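Local coordinates for protein chitosanase (Gynuella sunshinyii YC6258, PDB 6X2Q) that probably hydrolyses chitosan as a family 46 glycoside hydrolase, and binds glucosamine oligosaccharides in its cleft, at residues A[65-68]-A[69-72]. Numbering follows the deposited sequence.
Sequences PDNI and LVPF
N67 OD1 accepts a hydrogen bond from the backbone N of L69 at 2.7 Å. CG of N67 lies between the backbone N and the carbonyl carbon (chi1 72°), which brings OD1 within bonding distance of L69 N; that nitrogen lies close to the amide plane, tilted 16° from it. This is an Asx turn, merged with a type I beta turn in which V70 N reaches N67 O at 3.2 Å, nearly straight at the hydrogen (167°). The side chains of V70 and N67 cross at about a right angle; V70 CG2 lies 3.3 Å from N67 ND2, and N67 OD1 lies 3.2 Å from L69 CB. Asparagine suits this buried place because one short group both accepts and donates: ND2 bonds to S61 OG and R64 O. A leucine here would probably leave L69 N without its side-chain acceptor and remove the amide donor that S61 OG and R64 O share. P71, lacking an N-H, sets CD 3.5 Å from I68 O, an oxygen that accepts from R96. The turn lies in the loop between helix 52-63 and helix 73-82, with L69 touching I57 of helix 52-63 and L93 and A100 of helix 93-100.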
loop_
_atom_site.group_PDB
_atom_site.type_symbol
_atom_site.label_atom_id
_atom_site.label_comp_id
_atom_site.label_asym_id
_atom_site.label_seq_id
_atom_site.Cartn_x
_atom_site.Cartn_y
_atom_site.Cartn_z
ATOM N N PRO A 65 6.355 -0.230 26.977
ATOM C CA PRO A 65 7.745 0.195 27.047
ATOM C C PRO A 65 8.813 -0.899 27.002
ATOM O O PRO A 65 9.857 -0.664 26.538
ATOM C CB PRO A 65 7.803 0.872 28.407
ATOM C CG PRO A 65 6.451 1.425 28.576
ATOM C CD PRO A 65 5.537 0.381 27.992
ATOM N N ASP A 66 8.499 -2.064 27.531
ATOM C CA ASP A 66 9.476 -3.169 27.522
ATOM C C ASP A 66 9.055 -4.175 26.463
ATOM O O ASP A 66 8.390 -5.122 26.812
ATOM C CB ASP A 66 9.549 -3.841 28.890
ATOM N N ASN A 67 9.378 -3.924 25.206
ATOM C CA ASN A 67 9.039 -4.926 24.168
ATOM C C ASN A 67 10.329 -5.342 23.462
ATOM O O ASN A 67 11.284 -4.618 23.524
ATOM C CB ASN A 67 7.922 -4.453 23.241
ATOM C CG ASN A 67 8.371 -3.372 22.302
ATOM O OD1 ASN A 67 9.140 -3.619 21.407
ATOM N ND2 ASN A 67 7.895 -2.174 22.506
ATOM N N ILE A 68 10.313 -6.480 22.797
ATOM C CA ILE A 68 11.505 -6.989 22.134
ATOM C C ILE A 68 12.003 -6.120 20.978
ATOM O O ILE A 68 13.120 -6.333 20.506
ATOM C CB ILE A 68 11.194 -8.421 21.665
ATOM C CG1 ILE A 68 10.019 -8.385 20.678
ATOM C CG2 ILE A 68 10.875 -9.303 22.875
ATOM C CD1 ILE A 68 9.535 -9.751 20.206
ATOM N N LEU A 69 11.226 -5.138 20.508
ATOM C CA LEU A 69 11.659 -4.294 19.397
ATOM C C LEU A 69 12.302 -2.991 19.842
ATOM O O LEU A 69 12.858 -2.271 18.999
ATOM C CB LEU A 69 10.479 -3.968 18.467
ATOM C CG LEU A 69 9.801 -5.145 17.774
ATOM C CD1 LEU A 69 8.520 -4.683 17.115
ATOM C CD2 LEU A 69 10.725 -5.752 16.747
ATOM N N VAL A 70 12.243 -2.671 21.131
ATOM C CA VAL A 70 12.778 -1.394 21.609
ATOM C C VAL A 70 14.256 -1.206 21.275
ATOM O O VAL A 70 14.657 -0.072 20.973
ATOM C CB VAL A 70 12.475 -1.221 23.100
ATOM C CG1 VAL A 70 12.979 0.124 23.591
ATOM C CG2 VAL A 70 10.983 -1.345 23.347
ATOM N N PRO A 71 15.120 -2.224 21.337
ATOM C CA PRO A 71 16.549 -1.955 21.091
ATOM C C PRO A 71 16.842 -1.398 19.699
ATOM O O PRO A 71 17.917 -0.827 19.486
ATOM C CB PRO A 71 17.203 -3.332 21.295
ATOM C CG PRO A 71 16.269 -4.060 22.189
ATOM C CD PRO A 71 14.912 -3.630 21.736
ATOM N N PHE A 72 15.920 -1.527 18.747
ATOM C CA PHE A 72 16.167 -1.026 17.403
ATOM C C PHE A 72 15.771 0.430 17.226
ATOM O O PHE A 72 16.087 1.011 16.190
ATOM C CB PHE A 72 15.447 -1.912 16.391
ATOM C CG PHE A 72 15.898 -3.352 16.431
ATOM C CD1 PHE A 72 17.081 -3.748 15.800
ATOM C CD2 PHE A 72 15.162 -4.308 17.117
ATOM C CE1 PHE A 72 17.513 -5.085 15.836
ATOM C CE2 PHE A 72 15.581 -5.650 17.161
ATOM C CZ PHE A 72 16.764 -6.038 16.517
#